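Local structure of translation initiation factor eIF2b-like protein (Chaetomium thermophilum, 4ZEM) at residues Phe33-Arg38 with Arg81-Glu86; Arg215-Ile220 with Ala246-Ile251; Gly280-Ser285 with Thr347-Ile352; Tyr308-Glu313 with Gly373-Asp378. The protein forms the beta subunit of eIF2B, a heterodecameric complex that probably serves as the guanine-nucleotide exchange factor for eIF2 in translation initiation. All blocks are in the same frame, centred on the assembly; numbering follows the deposited sequence.

Contact 1 of 4, residues Phe33-Arg38 with Arg81-Glu86; sequences FLLKRR and RAAPHE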
loop_
_atom_site.group_PDB
_atom_site.type_symbol
_atom_site.label_atom_id
_atom_site.label_comp_id
_atom_site.label_asym_id
_atom_site.label_seq_id
_atom_site.Cartn_x
_atom_site.Cartn_y
_atom_site.Cartn_z
ATOM N N PHE A 33 16.208 11.687 2.026
ATOM C CA PHE A 33 16.170 12.745 3.023
ATOM C C PHE A 33 14.761 12.918 3.589
ATOM O O PHE A 33 14.585 13.067 4.798
ATOM C CB PHE A 33 16.673 14.057 2.416
ATOM C CG PHE A 33 16.674 15.210 3.374
ATOM C CD1 PHE A 33 17.656 15.318 4.344
ATOM C CD2 PHE A 33 15.699 16.191 3.300
ATOM C CE1 PHE A 33 17.662 16.381 5.226
ATOM C CE2 PHE A 33 15.698 17.257 4.180
ATOM C CZ PHE A 33 16.682 17.351 5.143
ATOM N N LEU A 34 13.763 12.901 2.709
ATOM C CA LEU A 34 12.369 13.059 3.124
ATOM C C LEU A 34 11.903 11.903 4.006
ATOM O O LEU A 34 11.184 12.113 4.984
ATOM C CB LEU A 34 11.453 13.197 1.904
ATOM C CG LEU A 34 11.673 14.450 1.054
ATOM C CD1 LEU A 34 10.773 14.451 -0.169
ATOM C CD2 LEU A 34 11.433 15.695 1.890
ATOM N N LEU A 35 12.310 10.688 3.656
ATOM C CA LEU A 35 11.939 9.507 4.425
ATOM C C LEU A 35 12.538 9.508 5.833
ATOM O O LEU A 35 11.857 9.160 6.798
ATOM C CB LEU A 35 12.365 8.240 3.689
ATOM C CG LEU A 35 11.712 7.975 2.332
ATOM C CD1 LEU A 35 12.334 6.755 1.676
ATOM C CD2 LEU A 35 10.221 7.782 2.504
ATOM N N LYS A 36 13.809 9.894 5.943
ATOM C CA LYS A 36 14.493 9.937 7.237
ATOM C C LYS A 36 13.945 11.012 8.178
ATOM O O LYS A 36 13.793 10.773 9.377
ATOM C CB LYS A 36 15.997 10.148 7.045
ATOM C CG LYS A 36 16.701 9.034 6.287
ATOM C CD LYS A 36 18.212 9.193 6.369
ATOM C CE LYS A 36 18.649 10.597 5.971
ATOM N NZ LYS A 36 20.136 10.741 5.956
ATOM N N ARG A 37 13.657 12.194 7.641
ATOM C CA ARG A 37 13.098 13.269 8.452
ATOM C C ARG A 37 11.616 13.024 8.658
ATOM O O ARG A 37 10.965 13.716 9.444
ATOM C CB ARG A 37 13.334 14.633 7.804
ATOM C CG ARG A 37 14.796 14.968 7.568
ATOM C CD ARG A 37 15.508 15.173 8.894
ATOM N NE ARG A 37 16.924 15.489 8.728
ATOM C CZ ARG A 37 17.398 16.714 8.528
ATOM N NH1 ARG A 37 16.567 17.748 8.466
ATOM N NH2 ARG A 37 18.703 16.907 8.391
ATOM N N ARG A 38 11.096 12.056 7.909
ATOM C CA ARG A 38 9.747 11.533 8.082
ATOM C C ARG A 38 8.704 12.553 7.651
ATOM O O ARG A 38 7.563 12.526 8.113
ATOM C CB ARG A 38 9.520 11.079 9.526
ATOM C CG ARG A 38 10.303 9.817 9.848
ATOM C CD ARG A 38 9.942 9.214 11.186
ATOM N NE ARG A 38 10.827 8.093 11.487
ATOM C CZ ARG A 38 10.603 7.188 12.434
ATOM N NH1 ARG A 38 9.508 7.257 13.179
ATOM N NH2 ARG A 38 11.473 6.206 12.630
ATOM N N ARG A 81 15.921 1.181 3.250
ATOM C CA ARG A 81 16.835 1.373 4.365
ATOM C C ARG A 81 16.575 2.682 5.102
ATOM O O ARG A 81 16.662 2.740 6.323
ATOM C CB ARG A 81 18.282 1.305 3.881
ATOM C CG ARG A 81 19.285 0.973 4.971
ATOM C CD ARG A 81 20.692 0.870 4.408
ATOM N NE ARG A 81 21.081 2.079 3.690
ATOM C CZ ARG A 81 22.251 2.240 3.083
ATOM N NH1 ARG A 81 22.521 3.373 2.452
ATOM N NH2 ARG A 81 23.149 1.266 3.108
ATOM N N ALA A 82 16.265 3.731 4.351
ATOM C CA ALA A 82 15.994 5.030 4.931
ATOM C C ALA A 82 14.791 4.952 5.855
ATOM O O ALA A 82 14.784 5.557 6.921
ATOM C CB ALA A 82 15.756 6.054 3.838
ATOM N N ALA A 83 13.773 4.204 5.448
ATOM C CA ALA A 83 12.572 4.061 6.265
ATOM C C ALA A 83 12.219 2.589 6.473
ATOM O O ALA A 83 11.294 2.075 5.843
ATOM C CB ALA A 83 11.405 4.808 5.625
ATOM N N PRO A 84 12.961 1.905 7.358
ATOM C CA PRO A 84 12.752 0.486 7.675
ATOM C C PRO A 84 11.382 0.203 8.287
ATOM O O PRO A 84 10.856 -0.900 8.141
ATOM C CB PRO A 84 13.872 0.189 8.677
ATOM C CG PRO A 84 14.158 1.518 9.306
ATOM C CD PRO A 84 14.052 2.481 8.164
ATOM N N HIS A 85 10.825 1.193 8.975
ATOM C CA HIS A 85 9.501 1.089 9.586
ATOM C C HIS A 85 8.364 0.987 8.559
ATOM O O HIS A 85 7.289 0.477 8.873
ATOM C CB HIS A 85 9.258 2.282 10.515
ATOM C CG HIS A 85 9.492 3.610 9.866
ATOM N ND1 HIS A 85 10.751 4.086 9.572
ATOM C CD2 HIS A 85 8.625 4.565 9.452
ATOM C CE1 HIS A 85 10.651 5.274 9.001
ATOM N NE2 HIS A 85 9.371 5.587 8.917
ATOM N N GLU A 86 8.595 1.495 7.347
ATOM C CA GLU A 86 7.593 1.471 6.272
ATOM C C GLU A 86 7.685 0.247 5.355
ATOM O O GLU A 86 8.546 0.187 4.480
ATOM C CB GLU A 86 7.721 2.738 5.414
ATOM C CG GLU A 86 7.585 4.048 6.182
ATOM C CD GLU A 86 6.170 4.303 6.688
ATOM O OE1 GLU A 86 5.247 3.561 6.289
ATOM O OE2 GLU A 86 5.987 5.248 7.487
#

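Contact 2 of 4, residues Arg215-Ile220 with Ala246-Ile251; sequences RRFTVI and AGVSTI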
loop_
_atom_site.group_PDB
_atom_site.type_symbol
_atom_site.label_atom_id
_atom_site.label_comp_id
_atom_site.label_asym_id
_atom_site.label_seq_id
_atom_site.Cartn_x
_atom_site.Cartn_y
_atom_site.Cartn_z
ATOM N N ARG A 215 -25.873 5.708 3.257
ATOM C CA ARG A 215 -26.397 5.001 4.419
ATOM C C ARG A 215 -26.579 5.936 5.601
ATOM O O ARG A 215 -25.838 6.910 5.759
ATOM C CB ARG A 215 -25.460 3.852 4.826
ATOM C CG ARG A 215 -25.363 2.726 3.825
ATOM C CD ARG A 215 -26.454 1.729 4.078
ATOM N NE ARG A 215 -26.309 0.538 3.257
ATOM C CZ ARG A 215 -26.875 0.389 2.068
ATOM N NH1 ARG A 215 -27.630 1.356 1.571
ATOM N NH2 ARG A 215 -26.697 -0.733 1.384
ATOM N N ARG A 216 -27.546 5.614 6.451
ATOM C CA ARG A 216 -27.737 6.349 7.689
ATOM C C ARG A 216 -27.265 5.449 8.831
ATOM O O ARG A 216 -27.834 4.382 9.052
ATOM C CB ARG A 216 -29.205 6.743 7.864
ATOM C CG ARG A 216 -29.496 7.653 9.045
ATOM C CD ARG A 216 -30.774 7.239 9.770
ATOM N NE ARG A 216 -30.688 5.876 10.294
ATOM C CZ ARG A 216 -31.590 4.924 10.088
ATOM N NH1 ARG A 216 -32.663 5.166 9.345
ATOM N NH2 ARG A 216 -31.414 3.724 10.622
ATOM N N PHE A 217 -26.231 5.871 9.555
ATOM C CA PHE A 217 -25.656 5.028 10.601
ATOM C C PHE A 217 -24.863 5.842 11.620
ATOM O O PHE A 217 -24.843 7.074 11.574
ATOM C CB PHE A 217 -24.764 3.929 9.993
ATOM C CG PHE A 217 -23.545 4.447 9.272
ATOM C CD1 PHE A 217 -23.660 5.063 8.029
ATOM C CD2 PHE A 217 -22.272 4.252 9.801
ATOM C CE1 PHE A 217 -22.532 5.529 7.355
ATOM C CE2 PHE A 217 -21.142 4.708 9.123
ATOM C CZ PHE A 217 -21.278 5.355 7.900
ATOM N N THR A 218 -24.264 5.141 12.577
ATOM C CA THR A 218 -23.510 5.772 13.650
ATOM C C THR A 218 -22.055 5.314 13.665
ATOM O O THR A 218 -21.768 4.120 13.569
ATOM C CB THR A 218 -24.167 5.475 15.023
ATOM O OG1 THR A 218 -25.515 5.966 15.020
ATOM C CG2 THR A 218 -23.404 6.131 16.155
ATOM N N VAL A 219 -21.139 6.263 13.818
ATOM C CA VAL A 219 -19.724 5.934 13.899
ATOM C C VAL A 219 -19.183 6.215 15.296
ATOM O O VAL A 219 -19.340 7.315 15.830
ATOM C CB VAL A 219 -18.913 6.725 12.852
ATOM C CG1 VAL A 219 -17.419 6.500 13.029
ATOM C CG2 VAL A 219 -19.340 6.325 11.466
ATOM N N ILE A 220 -18.535 5.212 15.877
ATOM C CA ILE A 220 -17.920 5.356 17.187
ATOM C C ILE A 220 -16.406 5.438 17.016
ATOM O O ILE A 220 -15.783 4.547 16.430
ATOM C CB ILE A 220 -18.278 4.187 18.126
ATOM C CG1 ILE A 220 -19.797 4.069 18.305
ATOM C CG2 ILE A 220 -17.594 4.358 19.474
ATOM C CD1 ILE A 220 -20.466 3.137 17.309
ATOM N N ALA A 246 -23.131 14.871 6.837
ATOM C CA ALA A 246 -23.560 13.845 5.899
ATOM C C ALA A 246 -24.820 13.141 6.408
ATOM O O ALA A 246 -25.537 12.498 5.642
ATOM C CB ALA A 246 -22.448 12.850 5.664
ATOM N N GLY A 247 -25.048 13.233 7.716
ATOM C CA GLY A 247 -26.221 12.665 8.352
ATOM C C GLY A 247 -25.844 11.539 9.297
ATOM O O GLY A 247 -26.702 10.837 9.823
ATOM N N VAL A 248 -24.549 11.377 9.536
ATOM C CA VAL A 248 -24.091 10.293 10.382
ATOM C C VAL A 248 -23.792 10.783 11.796
ATOM O O VAL A 248 -23.092 11.777 11.995
ATOM C CB VAL A 248 -22.834 9.621 9.772
ATOM C CG1 VAL A 248 -22.133 8.722 10.786
ATOM C CG2 VAL A 248 -23.231 8.812 8.562
ATOM N N SER A 249 -24.360 10.080 12.771
ATOM C CA SER A 249 -24.097 10.339 14.180
ATOM C C SER A 249 -22.716 9.833 14.567
ATOM O O SER A 249 -22.243 8.820 14.046
ATOM C CB SER A 249 -25.181 9.709 15.065
ATOM O OG SER A 249 -26.444 10.300 14.794
ATOM N N THR A 250 -22.062 10.561 15.464
ATOM C CA THR A 250 -20.734 10.179 15.930
ATOM C C THR A 250 -20.687 10.096 17.442
ATOM O O THR A 250 -21.285 10.912 18.151
ATOM C CB THR A 250 -19.641 11.148 15.435
ATOM O OG1 THR A 250 -20.026 12.499 15.737
ATOM C CG2 THR A 250 -19.457 11.010 13.936
ATOM N N ILE A 251 -19.989 9.072 17.919
ATOM C CA ILE A 251 -19.836 8.836 19.339
ATOM C C ILE A 251 -18.368 8.853 19.728
ATOM O O ILE A 251 -17.532 8.251 19.062
ATOM C CB ILE A 251 -20.475 7.491 19.741
ATOM C CG1 ILE A 251 -21.992 7.556 19.513
ATOM C CG2 ILE A 251 -20.149 7.144 21.191
ATOM C CD1 ILE A 251 -22.748 6.270 19.826
HETATM O O HOH W 1 -27.261 9.336 12.146
#

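Contact 3 of 4, residues Gly280-Ser285 with Thr347-Ile352; sequences GLLVDS and TTTDYI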
loop_
_atom_site.group_PDB
_atom_site.type_symbol
_atom_site.label_atom_id
_atom_site.label_comp_id
_atom_site.label_asym_id
_atom_site.label_seq_id
_atom_site.Cartn_x
_atom_site.Cartn_y
_atom_site.Cartn_z
ATOM N N GLY A 280 -2.087 -12.087 8.756
ATOM C CA GLY A 280 -1.840 -11.184 9.864
ATOM C C GLY A 280 -1.804 -9.747 9.376
ATOM O O GLY A 280 -1.627 -9.487 8.185
ATOM N N LEU A 281 -1.972 -8.802 10.292
ATOM C CA LEU A 281 -1.999 -7.396 9.908
ATOM C C LEU A 281 -1.008 -6.573 10.707
ATOM O O LEU A 281 -0.668 -6.915 11.841
ATOM C CB LEU A 281 -3.387 -6.809 10.117
ATOM C CG LEU A 281 -4.582 -7.398 9.382
ATOM C CD1 LEU A 281 -5.831 -6.714 9.903
ATOM C CD2 LEU A 281 -4.451 -7.221 7.872
ATOM N N LEU A 282 -0.565 -5.475 10.112
ATOM C CA LEU A 282 0.203 -4.479 10.835
ATOM C C LEU A 282 -0.752 -3.321 11.043
ATOM O O LEU A 282 -1.375 -2.843 10.092
ATOM C CB LEU A 282 1.450 -4.050 10.068
ATOM C CG LEU A 282 2.536 -3.366 10.900
ATOM C CD1 LEU A 282 3.083 -4.320 11.954
ATOM C CD2 LEU A 282 3.654 -2.845 10.010
ATOM N N VAL A 283 -0.917 -2.911 12.295
ATOM C CA VAL A 283 -1.936 -1.927 12.640
ATOM C C VAL A 283 -1.452 -0.962 13.701
ATOM O O VAL A 283 -0.374 -1.135 14.255
ATOM C CB VAL A 283 -3.227 -2.609 13.141
ATOM C CG1 VAL A 283 -3.930 -3.355 12.009
ATOM C CG2 VAL A 283 -2.902 -3.545 14.306
ATOM N N ASP A 284 -2.262 0.058 13.975
ATOM C CA ASP A 284 -1.980 1.007 15.045
ATOM C C ASP A 284 -1.910 0.275 16.385
ATOM O O ASP A 284 -2.543 -0.764 16.558
ATOM C CB ASP A 284 -3.050 2.104 15.091
ATOM C CG ASP A 284 -2.815 3.196 14.067
ATOM O OD1 ASP A 284 -1.640 3.487 13.761
ATOM O OD2 ASP A 284 -3.807 3.768 13.568
ATOM N N SER A 285 -1.126 0.799 17.321
ATOM C CA SER A 285 -1.028 0.179 18.639
ATOM C C SER A 285 -2.378 0.226 19.360
ATOM O O SER A 285 -3.096 1.230 19.308
ATOM C CB SER A 285 0.056 0.856 19.481
ATOM O OG SER A 285 0.032 2.261 19.325
ATOM N N THR A 347 5.215 6.204 16.307
ATOM C CA THR A 347 5.527 5.040 15.486
ATOM C C THR A 347 5.440 3.829 16.426
ATOM O O THR A 347 6.434 3.206 16.805
ATOM C CB THR A 347 6.921 5.171 14.782
ATOM O OG1 THR A 347 6.791 6.055 13.666
ATOM C CG2 THR A 347 7.395 3.839 14.172
ATOM N N THR A 348 4.215 3.538 16.851
ATOM C CA THR A 348 3.935 2.328 17.608
ATOM C C THR A 348 2.888 1.539 16.846
ATOM O O THR A 348 1.818 2.053 16.515
ATOM C CB THR A 348 3.421 2.606 19.038
ATOM O OG1 THR A 348 4.142 3.697 19.618
ATOM C CG2 THR A 348 3.593 1.365 19.911
ATOM N N THR A 349 3.212 0.281 16.582
ATOM C CA THR A 349 2.348 -0.605 15.829
ATOM C C THR A 349 2.084 -1.894 16.594
ATOM O O THR A 349 2.878 -2.316 17.434
ATOM C CB THR A 349 2.959 -0.956 14.465
ATOM O OG1 THR A 349 4.168 -1.697 14.665
ATOM C CG2 THR A 349 3.268 0.308 13.676
ATOM N N ASP A 350 0.962 -2.518 16.276
ATOM C CA ASP A 350 0.618 -3.809 16.833
ATOM C C ASP A 350 0.383 -4.780 15.701
ATOM O O ASP A 350 0.245 -4.391 14.543
ATOM C CB ASP A 350 -0.630 -3.729 17.713
ATOM C CG ASP A 350 -0.330 -3.256 19.112
ATOM O OD1 ASP A 350 0.847 -2.946 19.417
ATOM O OD2 ASP A 350 -1.282 -3.202 19.913
ATOM N N TYR A 351 0.379 -6.055 16.046
ATOM C CA TYR A 351 0.153 -7.103 15.078
ATOM C C TYR A 351 -1.158 -7.802 15.412
ATOM O O TYR A 351 -1.430 -8.111 16.571
ATOM C CB TYR A 351 1.327 -8.081 15.068
ATOM C CG TYR A 351 1.058 -9.374 14.343
ATOM C CD1 TYR A 351 1.210 -9.459 12.965
ATOM C CD2 TYR A 351 0.689 -10.520 15.038
ATOM C CE1 TYR A 351 0.975 -10.644 12.292
ATOM C CE2 TYR A 351 0.456 -11.711 14.376
ATOM C CZ TYR A 351 0.602 -11.767 13.001
ATOM O OH TYR A 351 0.372 -12.944 12.327
ATOM N N ILE A 352 -1.988 -8.020 14.403
ATOM C CA ILE A 352 -3.214 -8.766 14.614
ATOM C C ILE A 352 -3.099 -10.088 13.876
ATOM O O ILE A 352 -2.907 -10.102 12.661
ATOM C CB ILE A 352 -4.441 -7.985 14.117
ATOM C CG1 ILE A 352 -4.607 -6.697 14.923
ATOM C CG2 ILE A 352 -5.694 -8.847 14.194
ATOM C CD1 ILE A 352 -5.855 -5.930 14.588
#

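Contact 4 of 4, residues Tyr308-Glu313 with Gly373-Asp378; sequences YKFCPE and GGIYAD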
loop_
_atom_site.group_PDB
_atom_site.type_symbol
_atom_site.label_atom_id
_atom_site.label_comp_id
_atom_site.label_asym_id
_atom_site.label_seq_id
_atom_site.Cartn_x
_atom_site.Cartn_y
_atom_site.Cartn_z
ATOM N N TYR A 308 -1.646 -3.021 -2.747
ATOM C CA TYR A 308 -0.268 -2.546 -2.698
ATOM C C TYR A 308 0.313 -2.625 -1.278
ATOM O O TYR A 308 1.527 -2.587 -1.097
ATOM C CB TYR A 308 -0.147 -1.117 -3.256
ATOM C CG TYR A 308 -0.690 -0.011 -2.387
ATOM C CD1 TYR A 308 0.157 0.738 -1.581
ATOM C CD2 TYR A 308 -2.047 0.307 -2.387
ATOM C CE1 TYR A 308 -0.326 1.764 -0.791
ATOM C CE2 TYR A 308 -2.544 1.335 -1.594
ATOM C CZ TYR A 308 -1.679 2.057 -0.799
ATOM O OH TYR A 308 -2.159 3.075 -0.005
ATOM N N LYS A 309 -0.549 -2.715 -0.272
ATOM C CA LYS A 309 -0.068 -2.888 1.092
ATOM C C LYS A 309 0.099 -4.368 1.484
ATOM O O LYS A 309 0.501 -4.681 2.606
ATOM C CB LYS A 309 -0.997 -2.149 2.060
ATOM C CG LYS A 309 -1.084 -0.677 1.694
ATOM C CD LYS A 309 -1.023 0.279 2.866
ATOM C CE LYS A 309 -2.389 0.634 3.393
ATOM N NZ LYS A 309 -2.279 1.725 4.402
ATOM N N PHE A 310 -0.188 -5.274 0.552
ATOM C CA PHE A 310 0.036 -6.706 0.777
ATOM C C PHE A 310 1.524 -7.066 0.740
ATOM O O PHE A 310 2.137 -7.051 -0.330
ATOM C CB PHE A 310 -0.694 -7.545 -0.273
ATOM C CG PHE A 310 -2.153 -7.763 0.015
ATOM C CD1 PHE A 310 -2.947 -6.737 0.504
ATOM C CD2 PHE A 310 -2.733 -9.003 -0.205
ATOM C CE1 PHE A 310 -4.296 -6.943 0.766
ATOM C CE2 PHE A 310 -4.076 -9.213 0.056
ATOM C CZ PHE A 310 -4.859 -8.181 0.545
ATOM N N CYS A 311 2.102 -7.412 1.890
ATOM C CA CYS A 311 3.505 -7.818 1.926
ATOM C C CYS A 311 3.600 -9.319 1.671
ATOM O O CYS A 311 2.939 -10.102 2.348
ATOM C CB CYS A 311 4.141 -7.480 3.277
ATOM S SG CYS A 311 4.246 -5.723 3.661
ATOM N N PRO A 312 4.475 -9.727 0.739
ATOM C CA PRO A 312 4.591 -11.118 0.277
ATOM C C PRO A 312 5.456 -11.988 1.177
ATOM O O PRO A 312 6.111 -12.921 0.711
ATOM C CB PRO A 312 5.240 -10.977 -1.109
ATOM C CG PRO A 312 5.599 -9.508 -1.270
ATOM C CD PRO A 312 5.449 -8.856 0.068
ATOM N N GLU A 313 5.514 -11.620 2.447
ATOM C CA GLU A 313 6.261 -12.356 3.458
ATOM C C GLU A 313 5.355 -12.835 4.594
ATOM O O GLU A 313 4.196 -12.424 4.700
ATOM C CB GLU A 313 7.393 -11.502 4.005
ATOM C CG GLU A 313 6.919 -10.282 4.758
ATOM C CD GLU A 313 8.049 -9.328 5.056
ATOM O OE1 GLU A 313 8.779 -8.967 4.107
ATOM O OE2 GLU A 313 8.216 -8.948 6.235
ATOM N N GLY A 373 -4.107 -16.015 -0.933
ATOM C CA GLY A 373 -3.106 -16.713 -1.715
ATOM C C GLY A 373 -3.219 -16.388 -3.194
ATOM O O GLY A 373 -2.212 -16.132 -3.863
ATOM N N GLY A 374 -4.450 -16.371 -3.701
ATOM C CA GLY A 374 -4.686 -16.044 -5.097
ATOM C C GLY A 374 -4.242 -14.634 -5.440
ATOM O O GLY A 374 -3.607 -14.404 -6.469
ATOM N N ILE A 375 -4.551 -13.694 -4.554
ATOM C CA ILE A 375 -4.194 -12.297 -4.746
ATOM C C ILE A 375 -2.678 -12.113 -4.749
ATOM O O ILE A 375 -2.138 -11.391 -5.591
ATOM C CB ILE A 375 -4.843 -11.406 -3.659
ATOM C CG1 ILE A 375 -6.370 -11.486 -3.774
ATOM C CG2 ILE A 375 -4.355 -9.965 -3.766
ATOM C CD1 ILE A 375 -7.129 -10.785 -2.661
ATOM N N TYR A 376 -1.985 -12.786 -3.834
ATOM C CA TYR A 376 -0.529 -12.680 -3.792
ATOM C C TYR A 376 0.097 -13.194 -5.083
ATOM O O TYR A 376 0.988 -12.556 -5.646
ATOM C CB TYR A 376 0.050 -13.439 -2.595
ATOM C CG TYR A 376 0.106 -12.594 -1.347
ATOM C CD1 TYR A 376 -0.802 -12.784 -0.306
ATOM C CD2 TYR A 376 1.071 -11.603 -1.208
ATOM C CE1 TYR A 376 -0.747 -12.002 0.841
ATOM C CE2 TYR A 376 1.129 -10.810 -0.076
ATOM C CZ TYR A 376 0.224 -11.014 0.947
ATOM O OH TYR A 376 0.304 -10.227 2.072
ATOM N N ALA A 377 -0.386 -14.336 -5.560
ATOM C CA ALA A 377 0.128 -14.931 -6.793
ATOM C C ALA A 377 -0.118 -14.029 -8.011
ATOM O O ALA A 377 0.715 -13.951 -8.909
ATOM C CB ALA A 377 -0.493 -16.295 -7.010
ATOM N N ASP A 378 -1.259 -13.346 -8.026
ATOM C CA ASP A 378 -1.615 -12.439 -9.118
ATOM C C ASP A 378 -0.702 -11.211 -9.237
ATOM O O ASP A 378 -0.506 -10.689 -10.331
ATOM C CB ASP A 378 -3.068 -11.975 -8.966
ATOM C CG ASP A 378 -4.073 -13.032 -9.392
ATOM O OD1 ASP A 378 -3.685 -13.984 -10.103
ATOM O OD2 ASP A 378 -5.258 -12.899 -9.018
#

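Contact 1 of 4, residues Phe33-Arg38 with Arg81-Glu86
Ala82, in the last turn of helix 65-82, sets its methyl against two neighbours on helix 24-37. Its CB lies 4.0 Å from Leu35 CB and equally far from Lys36 CG, so the small side chain lets the two backbones come close. Lys36 lends just the root of its chain here; a bend at chi3 (-51°) carries the amine away from the contact. Ala83, the first residue to leave helical geometry, adds a second methyl, with CB 4.1 Å from Leu35 CB. Leu35 therefore rests on both alanines. From Ala83 a type I turn, closed by Glu86 N to Ala83 O (3.1 Å), brings His85 round to Arg38. The two side chains approach from opposite directions, and the guanidinium lies over one face of the imidazole, offset toward its rim, with the planes 30° apart. Arg38 NE stands 3.8 Å from His85 CE1. An extended chain from CG to NE gives Arg38, the first residue beyond its helix, this reach. If His85 were a serine, the guanidinium would probably lose the flat surface beneath it and be freer to turn. No hydrogen bond spans the segments; the joint is apolar at the alanines and guanidinium over imidazole at Arg38. It links the C-terminal ends of two helices in the N-terminal helical part of the chain, with helix 43-59 between them in sequence and helix 88-104 following.

Contact 2 of 4, residues Arg215-Ile220 with Ala246-Ile251
Phe217 presents one face of its ring to Val248, whose CG2 sits over it 4.0 Å from the centroid and 29° off the normal, a CH-pi contact. At the ring's edge, in plane, lies the carbonyl carbon of Arg215, while Ala211 of helix 202-214 and Ile189 also touch this side chain. The other branch of Val248 turns along the strand to Val219: CG1, anti to the backbone N, packs 3.7 Å from Val219 CG2. Beyond Val248 the strands run parallel. Ser249 N gives a rather bent bond to Phe217 O (137° at the hydrogen), in the carbonyl plane; Val219 N reaches Ser249 O at 2.8 Å, nearly straight at 170°, and Ile251 N binds Val219 O at 2.8 Å. A water donates to Gly247 O (2.8 Å) and, weakly, to Phe217 O, and also bonds Ser249 OG, bridging the strands where they begin. On one face Ile220 and Ile251 lie side by side pointing the same way, and Thr218 CG2 meets Ile251 CD1 at 3.7 Å; Tyr194 touches all three. On the other face Val219 and Thr250 meet helix 237-246, where Thr250 OG1 bonds Asn244 OD1. That helix ends in a Schellman motif at Gly247 and returns the chain to edge strand 249-252: a beta-alpha-beta crossover of the Rossmann-like sheet expected for this family.

Contact 3 of 4, residues Gly280-Ser285 with Thr347-Ile352
Leu281 and Ile352 bond each other twice, Leu281 N to Ile352 O at 2.9 Å and Ile352 N to Leu281 O at 3.1 Å. Val283 and Asp350 repeat the pattern, with Val283 N to Asp350 O at 2.9 Å and Asp350 N to Val283 O at 2.8 Å. Between these hydrogen-bonded pairs sits the non-hydrogen-bonded pair Leu282 and Tyr351; Leu282 turns its own backbone to strand 274-275. Past Asp284, whose OD1 forms a salt bridge with Lys273, the pairing frays: Ser285 N and OG both bond Thr348 O, each weakly, and Asn225 ND2 gives OG a further partner. The Asp350 carboxylate folds over Ser285 CA (3.5 Å from CG), and its OD2 takes the N-H of Gly286, just ahead of helix 287-296. With alanine at Asp350, Gly286 N would probably be left without this acceptor and the strand-to-helix turn less firmly held. At the far end Asn278 satisfies Tyr351 OH through ND2 and Gly280 N through OD1. Tyr351 OH lies 3.7 Å from Gly280 CA. On the sheet face that carries Leu281, Val283 and Ile352, Val283 CG2 meets Ile352 CG1 at 3.6 Å, the two side chains crossing at about a right angle. These are the central and one outer strand of a small three-stranded antiparallel sheet, separate from the large mixed sheet, the directions of their short segments 140° apart.

Contact 4 of 4, residues Tyr308-Glu313 with Gly373-Asp378
Phe310 touches helix 372-379 almost from its root. Its CB lies 3.7 Å from Tyr376 CE2 and just as near the hydroxyl oxygen. CG, placed beside the backbone N (chi1 -82°), comes close to Tyr376 OH and CZ. Further out, CD2 stands over one face of the tyrosine ring, offset toward the rim and 3.7 Å from Tyr376 CE1. CE2 then passes to the preceding residue of the helix, meeting Ile375 CG2 at 3.9 Å. The rings are oblique, their planes 44° apart and their centroids separated by 5.3 Å. Tyr376 thus crosses Phe310 at a slant, and Tyr376 CE2 also reaches Pro312 CA at 3.5 Å. Its hydroxyl donates to Cys311 O at 2.7 Å, a weak bond by its geometry. Val275 of strand 274-275 touches both aromatic side chains, while Asn91 and Arg94 of helix 88-104 pack on Pro312; Phe310 O has its own partner in Tyr380 OH. Every residue that touches here is buried, so the cohesion is mainly apolar, and the single, weak hydrogen bond between the segments offers the tyrosine's buried hydroxyl an acceptor and adds a polar link from the helix to the loop backbone.

In the fold
Contact 1 joins helices of the N-terminal part; contacts 2 to 4 follow it along the chain, with the segments of contacts 3 and 4 alternating. Contact 2 lies at the edge of the seven-stranded mixed sheet, its centre 37 Å from that of contact 1 and 26 Å from that of contact 3. Contacts 1 and 3 touch through Arg38 and the poorly ordered Thr347. Contacts 3 and 4, with centres 18 Å apart and nearest atoms about 6 Å apart, share strand 274-275: Leu282 forms backbone hydrogen bonds with Ala274, and Lys309 and Cys311 with Val275. Contact 4 also touches helix 88-104, so the helical N-terminal part and the part that carries the sheets meet there.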